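Local coordinates for protein porin (Acinetobacter baumannii AB307-0294, PDB 5DL7) that probably forms a beta-barrel channel across the outer membrane for the uptake of small molecules, with vanillate a putative substrate, at residues 118-129 and 144-155. Sequence-based numbering, arbitrary orientation.
With C8E ((hydroxyethyloxy)tri(ethyloxy)octane), chain J.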
ATOM      1  N   ARG A 118      28.184  12.632   6.584  1.00 43.35           N
ATOM      2  CA  ARG A 118      27.399  13.804   6.243  1.00 45.77           C
ATOM      3  C   ARG A 118      25.926  13.578   6.098  1.00 44.93           C
ATOM      4  O   ARG A 118      25.282  13.109   7.051  1.00 42.88           O
ATOM      5  CB  ARG A 118      28.016  14.386   5.025  1.00 49.70           C
ATOM      6  CG  ARG A 118      29.441  14.788   5.249  1.00 55.16           C
ATOM      7  CD  ARG A 118      30.171  15.044   3.948  1.00 59.74           C
ATOM      8  NE  ARG A 118      29.593  16.211   3.266  1.00 62.94           N
ATOM      9  CZ  ARG A 118      29.989  17.481   3.444  1.00 72.36           C
ATOM     10  NH1 ARG A 118      30.974  17.827   4.272  1.00 73.76           N
ATOM     11  NH2 ARG A 118      29.400  18.435   2.750  1.00 77.30           N
ATOM     12  N   LYS A 119      25.287  13.822   4.920  1.00 39.50           N
ATOM     13  CA  LYS A 119      23.853  13.623   4.869  1.00 41.14           C
ATOM     14  C   LYS A 119      23.531  12.382   3.948  1.00 37.51           C
ATOM     15  O   LYS A 119      22.508  12.341   3.238  1.00 40.57           O
ATOM     16  CB  LYS A 119      23.057  14.854   4.409  1.00 43.99           C
ATOM     17  CG  LYS A 119      23.373  16.167   5.193  1.00 49.13           C
ATOM     18  CD  LYS A 119      22.431  17.230   4.553  1.00 53.82           C
ATOM     19  CE  LYS A 119      22.565  18.639   5.009  1.00 61.20           C
ATOM     20  NZ  LYS A 119      21.976  18.640   6.369  1.00 65.95           N
ATOM     21  N   ASN A 120      24.471  11.414   3.930  1.00 36.45           N
ATOM     22  CA  ASN A 120      24.372  10.181   3.164  1.00 32.93           C
ATOM     23  C   ASN A 120      24.161   9.032   4.221  1.00 32.58           C
ATOM     24  O   ASN A 120      24.905   9.005   5.268  1.00 34.74           O
ATOM     25  CB  ASN A 120      25.623   9.886   2.454  1.00 33.68           C
ATOM     26  CG  ASN A 120      26.030  11.018   1.494  1.00 36.08           C
ATOM     27  OD1 ASN A 120      25.300  11.230   0.547  1.00 38.27           O
ATOM     28  ND2 ASN A 120      27.038  11.847   1.891  1.00 39.86           N
ATOM     29  N   GLU A 121      23.180   8.173   3.987  1.00 32.19           N
ATOM     30  CA  GLU A 121      22.962   7.075   4.950  1.00 33.75           C
ATOM     31  C   GLU A 121      22.827   5.740   4.223  1.00 31.83           C
ATOM     32  O   GLU A 121      22.304   5.696   3.106  1.00 33.27           O
ATOM     33  CB  GLU A 121      21.693   7.321   5.677  1.00 34.82           C
ATOM     34  CG  GLU A 121      21.685   8.493   6.586  1.00 38.73           C
ATOM     35  CD  GLU A 121      20.303   8.877   7.063  1.00 44.68           C
ATOM     36  OE1 GLU A 121      19.921   8.389   8.166  1.00 48.46           O
ATOM     37  OE2 GLU A 121      19.581   9.437   6.193  1.00 50.94           O
ATOM     38  N   LEU A 122      23.452   4.701   4.794  1.00 32.28           N
ATOM     39  CA  LEU A 122      23.447   3.377   4.229  1.00 31.69           C
ATOM     40  C   LEU A 122      22.721   2.489   5.327  1.00 30.42           C
ATOM     41  O   LEU A 122      23.050   2.576   6.487  1.00 31.81           O
ATOM     42  CB  LEU A 122      24.865   2.944   4.017  1.00 37.21           C
ATOM     43  CG  LEU A 122      25.038   1.488   3.464  1.00 38.61           C
ATOM     44  CD1 LEU A 122      24.415   1.418   2.141  1.00 36.68           C
ATOM     45  CD2 LEU A 122      26.508   1.045   3.427  1.00 39.89           C
ATOM     46  N   PHE A 123      21.815   1.652   4.878  1.00 28.60           N
ATOM     47  CA  PHE A 123      21.009   0.753   5.726  1.00 29.78           C
ATOM     48  C   PHE A 123      21.134  -0.662   5.178  1.00 28.83           C
ATOM     49  O   PHE A 123      21.079  -0.794   3.961  1.00 29.86           O
ATOM     50  CB  PHE A 123      19.550   1.079   5.705  1.00 30.06           C
ATOM     51  CG  PHE A 123      19.205   2.512   6.110  1.00 31.94           C
ATOM     52  CD1 PHE A 123      19.258   3.554   5.148  1.00 34.91           C
ATOM     53  CD2 PHE A 123      18.689   2.781   7.368  1.00 35.47           C
ATOM     54  CE1 PHE A 123      18.970   4.916   5.486  1.00 34.26           C
ATOM     55  CE2 PHE A 123      18.380   4.152   7.751  1.00 36.68           C
ATOM     56  CZ  PHE A 123      18.535   5.182   6.785  1.00 33.33           C
ATOM     57  N   VAL A 124      21.473  -1.655   6.069  1.00 30.06           N
ATOM     58  CA  VAL A 124      21.669  -3.000   5.641  1.00 30.50           C
ATOM     59  C   VAL A 124      20.795  -3.866   6.555  1.00 26.21           C
ATOM     60  O   VAL A 124      20.916  -3.773   7.797  1.00 30.58           O
ATOM     61  CB  VAL A 124      23.155  -3.394   5.779  1.00 34.02           C
ATOM     62  CG1 VAL A 124      23.245  -4.894   5.410  1.00 35.73           C
ATOM     63  CG2 VAL A 124      24.015  -2.537   4.856  1.00 36.35           C
ATOM     64  N   GLY A 125      19.978  -4.687   5.966  1.00 26.81           N
ATOM     65  CA  GLY A 125      19.136  -5.623   6.741  1.00 30.48           C
ATOM     66  C   GLY A 125      17.744  -5.588   6.324  1.00 27.09           C
ATOM     67  O   GLY A 125      17.402  -5.650   5.141  1.00 27.66           O
ATOM     68  N   ASP A 126      16.849  -5.500   7.312  1.00 26.67           N
ATOM     69  CA  ASP A 126      15.440  -5.526   7.112  1.00 28.99           C
ATOM     70  C   ASP A 126      14.977  -4.067   6.777  1.00 28.27           C
ATOM     71  O   ASP A 126      15.529  -3.192   7.430  1.00 29.57           O
ATOM     72  CB  ASP A 126      14.708  -6.017   8.318  1.00 32.66           C
ATOM     73  CG  ASP A 126      14.976  -7.761   8.568  1.00 35.25           C
ATOM     74  OD1 ASP A 126      14.455  -8.718   7.686  1.00 36.53           O
ATOM     75  OD2 ASP A 126      15.747  -8.083   9.570  1.00 39.88           O
ATOM     76  N   LEU A 127      14.183  -3.945   5.730  1.00 27.08           N
ATOM     77  CA  LEU A 127      13.827  -2.608   5.171  1.00 26.19           C
ATOM     78  C   LEU A 127      12.337  -2.518   4.956  1.00 26.36           C
ATOM     79  O   LEU A 127      11.654  -3.505   4.590  1.00 24.40           O
ATOM     80  CB  LEU A 127      14.580  -2.383   3.868  1.00 25.35           C
ATOM     81  CG  LEU A 127      16.057  -2.508   4.014  1.00 26.62           C
ATOM     82  CD1 LEU A 127      16.705  -2.550   2.572  1.00 26.63           C
ATOM     83  CD2 LEU A 127      16.627  -1.305   4.766  1.00 30.71           C
ATOM     84  N   VAL A 128      11.778  -1.257   5.020  1.00 25.38           N
ATOM     85  CA  VAL A 128      10.333  -1.049   4.723  1.00 25.07           C
ATOM     86  C   VAL A 128      10.280   0.074   3.632  1.00 24.84           C
ATOM     87  O   VAL A 128      10.241   1.262   3.910  1.00 27.28           O
ATOM     88  CB  VAL A 128       9.602  -0.546   6.003  1.00 27.13           C
ATOM     89  CG1 VAL A 128       8.114  -0.390   5.722  1.00 28.43           C
ATOM     90  CG2 VAL A 128       9.845  -1.550   7.162  1.00 32.38           C
ATOM     91  N   PRO A 129      10.511  -0.290   2.391  1.00 24.28           N
ATOM     92  CA  PRO A 129      10.567   0.695   1.253  1.00 21.72           C
ATOM     93  C   PRO A 129       9.249   1.365   1.065  1.00 23.40           C
ATOM     94  O   PRO A 129       8.217   0.766   1.332  1.00 24.82           O
ATOM     95  CB  PRO A 129      10.963  -0.159   0.070  1.00 23.39           C
ATOM     96  CG  PRO A 129      11.430  -1.552   0.653  1.00 25.16           C
ATOM     97  CD  PRO A 129      10.725  -1.693   1.943  1.00 24.83           C
ATOM     98  N   GLN A 144       4.714  -5.440   5.123  1.00 24.16           N
ATOM     99  CA  GLN A 144       5.670  -6.142   4.240  1.00 22.95           C
ATOM    100  C   GLN A 144       7.053  -5.600   4.458  1.00 22.37           C
ATOM    101  O   GLN A 144       7.245  -4.373   4.593  1.00 24.44           O
ATOM    102  CB  GLN A 144       5.167  -5.993   2.853  1.00 24.71           C
ATOM    103  CG  GLN A 144       5.870  -6.757   1.835  1.00 25.93           C
ATOM    104  CD  GLN A 144       5.391  -6.283   0.435  1.00 26.22           C
ATOM    105  OE1 GLN A 144       5.193  -5.061   0.232  1.00 23.43           O
ATOM    106  NE2 GLN A 144       5.323  -7.161  -0.492  1.00 23.85           N
ATOM    107  N   THR A 145       8.059  -6.520   4.520  1.00 23.59           N
ATOM    108  CA  THR A 145       9.398  -6.063   4.618  1.00 24.99           C
ATOM    109  C   THR A 145      10.273  -6.754   3.553  1.00 25.04           C
ATOM    110  O   THR A 145       9.937  -7.774   3.035  1.00 25.44           O
ATOM    111  CB  THR A 145      10.090  -6.157   6.012  1.00 27.69           C
ATOM    112  OG1 THR A 145      10.321  -7.510   6.399  1.00 27.91           O
ATOM    113  CG2 THR A 145       9.232  -5.424   7.132  1.00 28.61           C
ATOM    114  N   TYR A 146      11.416  -6.135   3.313  1.00 22.03           N
ATOM    115  CA  TYR A 146      12.430  -6.695   2.328  1.00 21.98           C
ATOM    116  C   TYR A 146      13.779  -6.741   2.992  1.00 23.91           C
ATOM    117  O   TYR A 146      14.052  -5.977   3.908  1.00 27.48           O
ATOM    118  CB  TYR A 146      12.490  -5.796   1.063  1.00 22.00           C
ATOM    119  CG  TYR A 146      11.342  -5.933   0.204  1.00 21.54           C
ATOM    120  CD1 TYR A 146      10.195  -5.198   0.381  1.00 20.84           C
ATOM    121  CD2 TYR A 146      11.371  -6.773  -0.896  1.00 20.92           C
ATOM    122  CE1 TYR A 146       9.073  -5.320  -0.417  1.00 21.07           C
ATOM    123  CE2 TYR A 146      10.303  -6.885  -1.752  1.00 20.97           C
ATOM    124  CZ  TYR A 146       9.101  -6.126  -1.519  1.00 20.89           C
ATOM    125  OH  TYR A 146       8.092  -6.281  -2.431  1.00 21.90           O
ATOM    126  N   ARG A 147      14.679  -7.632   2.539  1.00 23.82           N
ATOM    127  CA  ARG A 147      16.007  -7.723   3.040  1.00 24.55           C
ATOM    128  C   ARG A 147      16.981  -7.349   2.005  1.00 24.49           C
ATOM    129  O   ARG A 147      16.817  -7.757   0.895  1.00 24.26           O
ATOM    130  CB  ARG A 147      16.318  -9.220   3.428  1.00 32.75           C
ATOM    131  CG  ARG A 147      16.813  -9.255   4.752  1.00 43.18           C
ATOM    132  CD  ARG A 147      16.868 -10.741   5.285  1.00 45.43           C
ATOM    133  NE  ARG A 147      16.162 -10.839   6.566  1.00 44.07           N
ATOM    134  CZ  ARG A 147      16.105 -12.009   7.221  1.00 50.08           C
ATOM    135  NH1 ARG A 147      16.520 -13.108   6.571  1.00 45.86           N
ATOM    136  NH2 ARG A 147      15.545 -12.079   8.410  1.00 49.21           N
ATOM    137  N   GLY A 148      17.860  -6.419   2.347  1.00 26.46           N
ATOM    138  CA  GLY A 148      18.899  -5.931   1.403  1.00 25.52           C
ATOM    139  C   GLY A 148      19.588  -4.716   1.921  1.00 25.35           C
ATOM    140  O   GLY A 148      19.880  -4.586   3.139  1.00 27.76           O
ATOM    141  N   ILE A 149      19.836  -3.783   0.976  1.00 23.68           N
ATOM    142  CA  ILE A 149      20.604  -2.558   1.229  1.00 25.88           C
ATOM    143  C   ILE A 149      19.760  -1.411   0.638  1.00 26.09           C
ATOM    144  O   ILE A 149      19.058  -1.476  -0.385  1.00 25.44           O
ATOM    145  CB  ILE A 149      21.915  -2.634   0.493  1.00 30.19           C
ATOM    146  CG1 ILE A 149      22.749  -3.765   1.136  1.00 34.56           C
ATOM    147  CG2 ILE A 149      22.639  -1.332   0.630  1.00 35.45           C
ATOM    148  CD1 ILE A 149      23.716  -4.282   0.062  1.00 43.64           C
ATOM    149  N   ARG A 150      19.821  -0.330   1.434  1.00 25.58           N
ATOM    150  CA  ARG A 150      19.155   0.955   1.031  1.00 25.13           C
ATOM    151  C   ARG A 150      20.244   2.024   1.204  1.00 27.09           C
ATOM    152  O   ARG A 150      20.933   2.101   2.158  1.00 27.32           O
ATOM    153  CB  ARG A 150      17.978   1.303   1.937  1.00 27.79           C
ATOM    154  CG  ARG A 150      17.177   2.624   1.622  1.00 26.34           C
ATOM    155  CD  ARG A 150      16.326   3.044   2.785  1.00 28.72           C
ATOM    156  NE  ARG A 150      15.492   4.166   2.362  1.00 30.90           N
ATOM    157  CZ  ARG A 150      15.014   5.108   3.213  1.00 34.88           C
ATOM    158  NH1 ARG A 150      15.153   4.987   4.446  1.00 35.82           N
ATOM    159  NH2 ARG A 150      14.340   6.138   2.715  1.00 39.21           N
ATOM    160  N   PHE A 151      20.307   2.920   0.228  1.00 26.70           N
ATOM    161  CA  PHE A 151      21.203   4.099   0.334  1.00 29.12           C
ATOM    162  C   PHE A 151      20.313   5.353   0.072  1.00 28.04           C
ATOM    163  O   PHE A 151      19.422   5.376  -0.798  1.00 27.73           O
ATOM    164  CB  PHE A 151      22.249   4.079  -0.724  1.00 31.96           C
ATOM    165  CG  PHE A 151      23.120   5.372  -0.708  1.00 33.75           C
ATOM    166  CD1 PHE A 151      24.091   5.485   0.159  1.00 36.74           C
ATOM    167  CD2 PHE A 151      22.792   6.436  -1.636  1.00 37.95           C
ATOM    168  CE1 PHE A 151      24.883   6.649   0.255  1.00 37.71           C
ATOM    169  CE2 PHE A 151      23.572   7.605  -1.580  1.00 36.65           C
ATOM    170  CZ  PHE A 151      24.592   7.680  -0.644  1.00 37.30           C
ATOM    171  N   VAL A 152      20.574   6.376   0.910  1.00 29.81           N
ATOM    172  CA  VAL A 152      19.748   7.597   0.850  1.00 29.99           C
ATOM    173  C   VAL A 152      20.761   8.742   0.963  1.00 31.17           C
ATOM    174  O   VAL A 152      21.690   8.737   1.800  1.00 30.56           O
ATOM    175  CB  VAL A 152      18.760   7.813   1.946  1.00 34.89           C
ATOM    176  CG1 VAL A 152      18.011   9.127   1.782  1.00 37.75           C
ATOM    177  CG2 VAL A 152      17.734   6.816   1.874  1.00 33.36           C
ATOM    178  N   SER A 153      20.675   9.730   0.010  1.00 28.57           N
ATOM    179  CA  SER A 153      21.549  10.962   0.157  1.00 30.69           C
ATOM    180  C   SER A 153      20.606  12.135   0.213  1.00 31.74           C
ATOM    181  O   SER A 153      19.773  12.363  -0.673  1.00 29.56           O
ATOM    182  CB  SER A 153      22.528  11.166  -0.944  1.00 33.30           C
ATOM    183  OG  SER A 153      23.290  12.329  -0.719  1.00 36.26           O
ATOM    184  N   ASN A 154      20.913  13.008   1.173  1.00 33.46           N
ATOM    185  CA  ASN A 154      20.203  14.294   1.272  1.00 35.83           C
ATOM    186  C   ASN A 154      21.222  15.390   1.108  1.00 35.51           C
ATOM    187  O   ASN A 154      21.096  16.527   1.603  1.00 35.32           O
ATOM    188  CB  ASN A 154      19.437  14.395   2.558  1.00 38.23           C
ATOM    189  CG  ASN A 154      18.114  13.701   2.452  1.00 39.79           C
ATOM    190  OD1 ASN A 154      17.893  12.650   3.024  1.00 40.71           O
ATOM    191  ND2 ASN A 154      17.294  14.160   1.614  1.00 38.81           N
ATOM    192  N   GLU A 155      22.377  15.049   0.545  1.00 35.52           N
ATOM    193  CA  GLU A 155      23.431  16.066   0.354  1.00 37.18           C
ATOM    194  C   GLU A 155      23.022  17.250  -0.530  1.00 32.88           C
ATOM    195  O   GLU A 155      23.524  18.386  -0.282  1.00 37.55           O
ATOM    196  CB  GLU A 155      24.658  15.493  -0.319  1.00 42.77           C
ATOM    197  CG  GLU A 155      25.566  14.643   0.521  1.00 46.88           C
ATOM    198  CD  GLU A 155      26.243  15.446   1.651  1.00 53.61           C
ATOM    199  OE1 GLU A 155      27.092  16.223   1.370  1.00 58.74           O
ATOM    200  OE2 GLU A 155      25.838  15.397   2.804  1.00 56.85           O
TER
HETATM  201  C10 C8E J 509      22.080  -8.042   0.340  1.00 61.11           C
HETATM  202  C11 C8E J 509      21.460  -8.723   1.589  1.00 67.45           C
HETATM  203  O12 C8E J 509      22.061  -8.228   2.802  1.00 64.06           O
HETATM  204  C13 C8E J 509      21.261  -8.118   4.037  1.00 52.77           C
HETATM  205  C14 C8E J 509      20.840  -9.400   4.823  1.00 52.41           C
HETATM  206  O15 C8E J 509      20.272  -8.913   6.079  1.00 54.68           O
HETATM  207  C16 C8E J 509      19.839  -9.691   7.186  1.00 47.65           C
HETATM  208  C17 C8E J 509      19.338  -8.882   8.420  1.00 43.31           C
HETATM  209  O18 C8E J 509      20.560  -8.185   8.665  1.00 43.07           O
HETATM  210  C19 C8E J 509      20.555  -7.262   9.711  1.00 43.73           C
HETATM  211  C20 C8E J 509      21.967  -6.674   9.539  1.00 43.78           C
HETATM  212  O21 C8E J 509      22.253  -5.971  10.721  1.00 55.90           O
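Phe123 and Arg150 pair across two neighbouring strands in the wall of an OprD-family porin beta-barrel. Strand 120-124 pairs with 149-153 and, past a corner, 126-127 with 145-147, all antiparallel. Paired backbone hydrogen bonds join Glu121 to Val152, Phe123 to Arg150, Gly125 to Gly148 and Leu127 to Tyr146. Both chains turn at the Gly125-Gly148 pair, where Gly125 N meets Gly148 O at 2.8 Å. The detergent C8E lies against these glycines.

On one face, Leu122 CD1 packs on Ile149 CG2 at 3.6 Å, and Val124 lies alongside Ile149. On the other face, Arg150 runs extended beside Phe123, its CG anti to the backbone N (chi1 -180°). This lays NH1 over one face of the ring, with ring and guanidinium planes 30° apart. Arg150 NH2 forms a salt bridge with Glu162 of strand 159-170.

Polar side chains link the segments beside the corner and at the 118-120 end. Arg147 NE forms a salt bridge with Asp126 OD1 at 2.9 Å, from above the carboxylate plane. Asp126 is also hydrogen-bonded to Tyr177 OH through OD1 and to Ile111 N through OD2. At the 118-120 end, Glu155 OE1 forms a salt bridge with Arg118 NE at 3.1 Å. Its OE2 accepts a hydrogen bond from Lys119 N at 2.7 Å. Ser153 OG accepts from Glu155 N in an ST turn and donates to Asn120 OD1 at 2.6 Å.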